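Local structure of Non-structural protein 3 (6LN0) at residues A[51-54]-A[55-59]; A[267-271]-A[272-276]. The protein is a multidomain coronavirus non-structural protein that joins a macro domain, which probably binds ADP-ribose-type ligands, to a papain-like peptidase probably involved in cleaving the viral polyprotein. One frame throughout, in Å; residues are numbered along the deposited sequence.

Both contacts are local, each made within one continuous run of chain where a helix ends, and they sit on opposite sides of the centre of a very elongated molecule. Interaction 1 is the kink between helices 44-53 and 55-64 in the macro domain; interaction 2 is the exit from helix 260-270 in the papain-like peptidase. Their centres lie 92 Å apart and their nearest atoms about 75 Å, so neither touches the other. A glycine and a weak backbone bond make the first corner, whereas a threonine hydroxyl and stacked phenylalanines make the second. The zinc ion, held by Cys-334, Cys-335, Cys-360 and Cys-363, belongs to neither contact.

Interaction 1 (A[51-54]-A[55-59]); sequences KLAG and PKYQE
Ala-53 and Tyr-57 meet on the buried side of a helix-to-helix corner. The methyl CB of Ala-53 sits over one face of the Tyr-57 ring, 3.8 Å from the centroid and 29° off the normal, a CH-pi contact that is tightest at the root of the ring, where Ala-53 CB comes 3.4 Å from Tyr-57 CG. With chi1 at 162°, Tyr-57 swings its ring anti to the backbone N and inward, toward Ile-86 of strand 83-89 and a hydrogen bond between its OH and His-88 NE2. Between the two residues helix 44-53 breaks at Gly-54, whose positive phi ends one helix while the same residue serves as N-cap of helix 55-64 in this macro domain. Gly-54 O lies at the edge of the tyrosine ring, in its plane, and accepts a weak bond of 3.4 Å from Gln-58 N. Pro-55 follows directly and starts the new helix with its ring turned outward. On that solvent side the packing is sparse: Lys-56 and Glu-59 reach along the helix surface and form a salt bridge, NZ of Lys-56 standing 3.1 Å from OE2 of Glu-59 on its syn side, 28° out of the carboxylate plane.

Interaction 2 (A[267-271]-A[272-276]); sequences NLFQN and TAYQF
Two donors of Thr-272 converge on the backbone oxygen of Phe-269, at the C-terminal end of helix 260-270. Thr-272 OG1 gives its proton to Phe-269 O at 3.0 Å, in the carbonyl plane and on a lone pair, while Thr-272 N reaches the same oxygen at 2.9 Å from well above that plane. Thr-272 OG1 then accepts in its turn from Tyr-274 N at 3.3 Å, nearly straight at 172°, an ST turn at the point where the chain leaves the helix for the loop that leads to helix 278-287 of the papain-like peptidase. What lets OG1 serve both sides is its torsion: at chi1 82° it stands between the backbone N and the carbonyl carbon, and the methyl CG2 is left to lie against Leu-268 O, with Tyr-421 of strand 416-423 also touching this threonine.

Outward from these bonds the loop folds back over the Phe-269 ring. Thr-272 OG1 lies beyond one face, toward the rim, and Phe-276 covers the opposite face in an offset stack, the centroids 4.2 Å apart and the planes at 13°. These two side chains approach from opposite directions, so their outer ends overlap. Ile-317 and Leu-320 of helix 313-322 pack on Phe-269 as well, and Tyr-284 meets Phe-276 edge-to-face. Tyr-274 comes in obliquely, its CB 3.8 Å from Phe-269 CE2. Within the stack, Phe-269 CE1 and Phe-276 CE2 approach to 3.3 Å.

Interaction 1 (A[51-54]-A[55-59])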
ATOM      1  N   LYS A  51      38.590 -35.825  -6.924  1.00 62.78           N
ATOM      2  CA  LYS A  51      39.691 -35.966  -5.975  1.00 66.79           C
ATOM      3  C   LYS A  51      39.224 -35.834  -4.536  1.00 65.68           C
ATOM      4  O   LYS A  51      39.962 -35.337  -3.674  1.00 73.60           O
ATOM      5  CB  LYS A  51      40.831 -34.993  -6.308  1.00 61.48           C
ATOM      6  CG  LYS A  51      40.539 -33.524  -6.162  1.00 70.26           C
ATOM      7  CD  LYS A  51      41.814 -32.743  -5.853  1.00 69.55           C
ATOM      8  CE  LYS A  51      42.317 -33.072  -4.458  1.00 70.12           C
ATOM      9  NZ  LYS A  51      41.210 -33.154  -3.454  1.00 69.67           N
ATOM     10  N   LEU A  52      38.002 -36.260  -4.276  1.00 64.53           N
ATOM     11  CA  LEU A  52      37.428 -36.256  -2.944  1.00 67.45           C
ATOM     12  C   LEU A  52      36.795 -37.618  -2.709  1.00 61.18           C
ATOM     13  O   LEU A  52      36.739 -38.119  -1.581  1.00 57.38           O
ATOM     14  CB  LEU A  52      36.392 -35.143  -2.807  1.00 61.75           C
ATOM     15  CG  LEU A  52      36.630 -34.030  -1.787  1.00 67.68           C
ATOM     16  CD1 LEU A  52      35.355 -33.228  -1.570  1.00 61.07           C
ATOM     17  CD2 LEU A  52      37.118 -34.590  -0.471  1.00 68.00           C
ATOM     18  N   ALA A  53      36.307 -38.203  -3.794  1.00 56.69           N
ATOM     19  CA  ALA A  53      35.691 -39.511  -3.774  1.00 56.93           C
ATOM     20  C   ALA A  53      36.714 -40.623  -3.929  1.00 62.70           C
ATOM     21  O   ALA A  53      36.452 -41.755  -3.504  1.00 55.58           O
ATOM     22  CB  ALA A  53      34.649 -39.603  -4.890  1.00 52.89           C
ATOM     23  N   GLY A  54      37.857 -40.324  -4.541  1.00 64.12           N
ATOM     24  CA  GLY A  54      38.959 -41.244  -4.597  1.00 61.97           C
ATOM     25  C   GLY A  54      39.189 -41.775  -5.991  1.00 64.85           C
ATOM     26  O   GLY A  54      38.487 -41.425  -6.946  1.00 60.82           O
ATOM     27  N   PRO A  55      40.194 -42.645  -6.125  1.00 60.95           N
ATOM     28  CA  PRO A  55      40.548 -43.171  -7.447  1.00 58.54           C
ATOM     29  C   PRO A  55      39.636 -44.298  -7.892  1.00 56.71           C
ATOM     30  O   PRO A  55      39.344 -44.423  -9.086  1.00 52.54           O
ATOM     31  CB  PRO A  55      41.993 -43.647  -7.263  1.00 59.10           C
ATOM     32  CG  PRO A  55      42.144 -43.862  -5.806  1.00 60.67           C
ATOM     33  CD  PRO A  55      41.220 -42.927  -5.106  1.00 59.73           C
ATOM     34  N   LYS A  56      39.179 -45.131  -6.954  1.00 60.15           N
ATOM     35  CA  LYS A  56      38.195 -46.145  -7.325  1.00 62.03           C
ATOM     36  C   LYS A  56      36.912 -45.492  -7.836  1.00 57.47           C
ATOM     37  O   LYS A  56      36.245 -46.027  -8.733  1.00 58.23           O
ATOM     38  CB  LYS A  56      37.913 -47.079  -6.140  1.00 62.44           C
ATOM     39  CG  LYS A  56      39.102 -47.988  -5.735  1.00 68.64           C
ATOM     40  CD  LYS A  56      39.144 -49.289  -6.564  1.00 73.02           C
ATOM     41  CE  LYS A  56      40.386 -50.141  -6.279  1.00 74.89           C
ATOM     42  NZ  LYS A  56      41.219 -50.367  -7.505  1.00 72.39           N
ATOM     43  N   TYR A  57      36.571 -44.316  -7.313  1.00 55.31           N
ATOM     44  CA  TYR A  57      35.465 -43.557  -7.898  1.00 59.19           C
ATOM     45  C   TYR A  57      35.721 -43.275  -9.375  1.00 57.89           C
ATOM     46  O   TYR A  57      34.870 -43.556 -10.230  1.00 56.04           O
ATOM     47  CB  TYR A  57      35.244 -42.264  -7.109  1.00 58.25           C
ATOM     48  CG  TYR A  57      34.446 -41.211  -7.840  1.00 61.67           C
ATOM     49  CD1 TYR A  57      33.054 -41.236  -7.838  1.00 63.85           C
ATOM     50  CD2 TYR A  57      35.078 -40.186  -8.528  1.00 63.17           C
ATOM     51  CE1 TYR A  57      32.329 -40.285  -8.512  1.00 57.54           C
ATOM     52  CE2 TYR A  57      34.355 -39.228  -9.207  1.00 64.70           C
ATOM     53  CZ  TYR A  57      32.989 -39.282  -9.194  1.00 64.22           C
ATOM     54  OH  TYR A  57      32.286 -38.324  -9.871  1.00 65.96           O
ATOM     55  N   GLN A  58      36.921 -42.775  -9.705  1.00 53.61           N
ATOM     56  CA  GLN A  58      37.210 -42.432 -11.096  1.00 52.04           C
ATOM     57  C   GLN A  58      37.225 -43.655 -12.008  1.00 58.88           C
ATOM     58  O   GLN A  58      36.838 -43.548 -13.188  1.00 57.44           O
ATOM     59  CB  GLN A  58      38.538 -41.681 -11.197  1.00 54.99           C
ATOM     60  CG  GLN A  58      38.830 -41.171 -12.607  1.00 51.33           C
ATOM     61  CD  GLN A  58      37.683 -40.358 -13.165  1.00 63.36           C
ATOM     62  OE1 GLN A  58      37.302 -39.327 -12.594  1.00 53.27           O
ATOM     63  NE2 GLN A  58      37.110 -40.822 -14.279  1.00 62.48           N
ATOM     64  N   GLU A  59      37.664 -44.818 -11.499  1.00 54.74           N
ATOM     65  CA  GLU A  59      37.682 -46.021 -12.334  1.00 58.33           C
ATOM     66  C   GLU A  59      36.270 -46.487 -12.656  1.00 53.73           C
ATOM     67  O   GLU A  59      35.987 -46.910 -13.785  1.00 50.11           O
ATOM     68  CB  GLU A  59      38.459 -47.160 -11.652  1.00 58.23           C
ATOM     69  CG  GLU A  59      39.683 -46.707 -10.869  1.00 62.98           C
ATOM     70  CD  GLU A  59      40.513 -47.850 -10.274  1.00 74.74           C
ATOM     71  OE1 GLU A  59      41.751 -47.664 -10.121  1.00 74.09           O
ATOM     72  OE2 GLU A  59      39.938 -48.914  -9.938  1.00 77.33           O
TER

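Interaction 2 (A[267-271]-A[272-276])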
ATOM      1  N   ASN A 267     -17.525  29.264   3.171  1.00 45.41           N
ATOM      2  CA  ASN A 267     -17.881  30.667   3.328  1.00 51.33           C
ATOM      3  C   ASN A 267     -18.935  30.868   4.413  1.00 47.72           C
ATOM      4  O   ASN A 267     -18.836  31.816   5.194  1.00 48.42           O
ATOM      5  CB  ASN A 267     -18.333  31.247   1.993  1.00 51.12           C
ATOM      6  CG  ASN A 267     -17.164  31.435   1.045  1.00 56.18           C
ATOM      7  OD1 ASN A 267     -15.995  31.463   1.482  1.00 55.38           O
ATOM      8  ND2 ASN A 267     -17.456  31.532  -0.249  1.00 48.77           N
ATOM      9  N   LEU A 268     -19.941  29.993   4.486  1.00 46.51           N
ATOM     10  CA  LEU A 268     -20.805  29.962   5.665  1.00 47.07           C
ATOM     11  C   LEU A 268     -19.979  29.833   6.940  1.00 46.02           C
ATOM     12  O   LEU A 268     -20.173  30.586   7.901  1.00 45.39           O
ATOM     13  CB  LEU A 268     -21.796  28.806   5.559  1.00 42.97           C
ATOM     14  CG  LEU A 268     -22.807  28.659   6.682  1.00 43.55           C
ATOM     15  CD1 LEU A 268     -23.705  29.880   6.768  1.00 40.15           C
ATOM     16  CD2 LEU A 268     -23.635  27.408   6.433  1.00 38.02           C
ATOM     17  N   PHE A 269     -19.033  28.888   6.955  1.00 44.99           N
ATOM     18  CA  PHE A 269     -18.271  28.643   8.174  1.00 45.31           C
ATOM     19  C   PHE A 269     -17.525  29.898   8.601  1.00 46.87           C
ATOM     20  O   PHE A 269     -17.505  30.246   9.787  1.00 47.20           O
ATOM     21  CB  PHE A 269     -17.290  27.467   7.999  1.00 42.72           C
ATOM     22  CG  PHE A 269     -16.512  27.173   9.244  1.00 42.43           C
ATOM     23  CD1 PHE A 269     -15.314  27.821   9.501  1.00 43.66           C
ATOM     24  CD2 PHE A 269     -17.027  26.328  10.207  1.00 42.05           C
ATOM     25  CE1 PHE A 269     -14.636  27.604  10.680  1.00 44.01           C
ATOM     26  CE2 PHE A 269     -16.351  26.108  11.394  1.00 44.01           C
ATOM     27  CZ  PHE A 269     -15.148  26.730  11.621  1.00 46.10           C
ATOM     28  N   GLN A 270     -16.917  30.596   7.643  1.00 48.07           N
ATOM     29  CA  GLN A 270     -16.199  31.823   7.960  1.00 50.55           C
ATOM     30  C   GLN A 270     -17.094  32.868   8.617  1.00 53.34           C
ATOM     31  O   GLN A 270     -16.582  33.720   9.351  1.00 53.33           O
ATOM     32  CB  GLN A 270     -15.557  32.391   6.690  1.00 48.06           C
ATOM     33  CG  GLN A 270     -14.354  31.583   6.199  1.00 45.79           C
ATOM     34  CD  GLN A 270     -13.677  32.209   4.998  1.00 50.67           C
ATOM     35  OE1 GLN A 270     -12.787  33.048   5.145  1.00 54.16           O
ATOM     36  NE2 GLN A 270     -14.105  31.813   3.796  1.00 52.95           N
ATOM     37  N   ASN A 271     -18.411  32.816   8.391  1.00 47.67           N
ATOM     38  CA  ASN A 271     -19.331  33.752   9.022  1.00 54.64           C
ATOM     39  C   ASN A 271     -19.946  33.213  10.301  1.00 52.70           C
ATOM     40  O   ASN A 271     -20.974  33.736  10.742  1.00 52.41           O
ATOM     41  CB  ASN A 271     -20.437  34.168   8.046  1.00 55.44           C
ATOM     42  CG  ASN A 271     -19.975  35.260   7.097  1.00 58.88           C
ATOM     43  OD1 ASN A 271     -19.764  35.013   5.907  1.00 59.49           O
ATOM     44  ND2 ASN A 271     -19.761  36.460   7.631  1.00 54.53           N
ATOM     45  N   THR A 272     -19.364  32.179  10.892  1.00 46.67           N
ATOM     46  CA  THR A 272     -19.720  31.774  12.242  1.00 52.12           C
ATOM     47  C   THR A 272     -18.577  32.118  13.187  1.00 55.31           C
ATOM     48  O   THR A 272     -17.562  32.700  12.801  1.00 55.76           O
ATOM     49  CB  THR A 272     -20.023  30.284  12.329  1.00 48.95           C
ATOM     50  OG1 THR A 272     -18.781  29.593  12.436  1.00 45.73           O
ATOM     51  CG2 THR A 272     -20.752  29.815  11.103  1.00 51.76           C
ATOM     52  N   ALA A 273     -18.744  31.746  14.449  1.00 53.98           N
ATOM     53  CA  ALA A 273     -17.775  32.091  15.472  1.00 52.93           C
ATOM     54  C   ALA A 273     -16.997  30.880  15.953  1.00 54.90           C
ATOM     55  O   ALA A 273     -16.306  30.967  16.972  1.00 57.97           O
ATOM     56  CB  ALA A 273     -18.477  32.773  16.644  1.00 58.72           C
ATOM     57  N   TYR A 274     -17.083  29.759  15.242  1.00 55.72           N
ATOM     58  CA  TYR A 274     -16.520  28.499  15.701  1.00 50.69           C
ATOM     59  C   TYR A 274     -15.009  28.482  15.506  1.00 50.85           C
ATOM     60  O   TYR A 274     -14.465  29.199  14.665  1.00 56.86           O
ATOM     61  CB  TYR A 274     -17.151  27.329  14.946  1.00 49.64           C
ATOM     62  CG  TYR A 274     -18.653  27.199  15.093  1.00 46.90           C
ATOM     63  CD1 TYR A 274     -19.273  27.368  16.326  1.00 46.15           C
ATOM     64  CD2 TYR A 274     -19.447  26.900  13.995  1.00 41.95           C
ATOM     65  CE1 TYR A 274     -20.643  27.243  16.452  1.00 49.04           C
ATOM     66  CE2 TYR A 274     -20.806  26.776  14.102  1.00 42.55           C
ATOM     67  CZ  TYR A 274     -21.412  26.943  15.336  1.00 50.95           C
ATOM     68  OH  TYR A 274     -22.788  26.809  15.457  1.00 48.72           O
ATOM     69  N   GLN A 275     -14.329  27.646  16.294  1.00 50.31           N
ATOM     70  CA  GLN A 275     -12.886  27.452  16.174  1.00 51.62           C
ATOM     71  C   GLN A 275     -12.569  25.969  15.995  1.00 47.72           C
ATOM     72  O   GLN A 275     -12.915  25.150  16.850  1.00 48.11           O
ATOM     73  CB  GLN A 275     -12.134  28.007  17.390  1.00 56.03           C
ATOM     74  CG  GLN A 275     -10.675  27.519  17.406  1.00 62.50           C
ATOM     75  CD  GLN A 275      -9.785  28.256  18.386  1.00 72.23           C
ATOM     76  OE1 GLN A 275     -10.238  28.734  19.428  1.00 80.92           O
ATOM     77  NE2 GLN A 275      -8.496  28.337  18.061  1.00 72.40           N
ATOM     78  N   PHE A 276     -11.895  25.635  14.901  1.00 48.69           N
ATOM     79  CA  PHE A 276     -11.520  24.255  14.609  1.00 47.25           C
ATOM     80  C   PHE A 276     -10.623  23.663  15.699  1.00 46.32           C
ATOM     81  O   PHE A 276      -9.797  24.351  16.297  1.00 52.63           O
ATOM     82  CB  PHE A 276     -10.764  24.197  13.285  1.00 44.93           C
ATOM     83  CG  PHE A 276     -11.625  24.372  12.078  1.00 50.07           C
ATOM     84  CD1 PHE A 276     -12.667  23.494  11.819  1.00 44.88           C
ATOM     85  CD2 PHE A 276     -11.352  25.391  11.162  1.00 48.40           C
ATOM     86  CE1 PHE A 276     -13.444  23.644  10.682  1.00 46.85           C
ATOM     87  CE2 PHE A 276     -12.119  25.551  10.023  1.00 46.33           C
ATOM     88  CZ  PHE A 276     -13.173  24.680   9.779  1.00 49.75           C
TER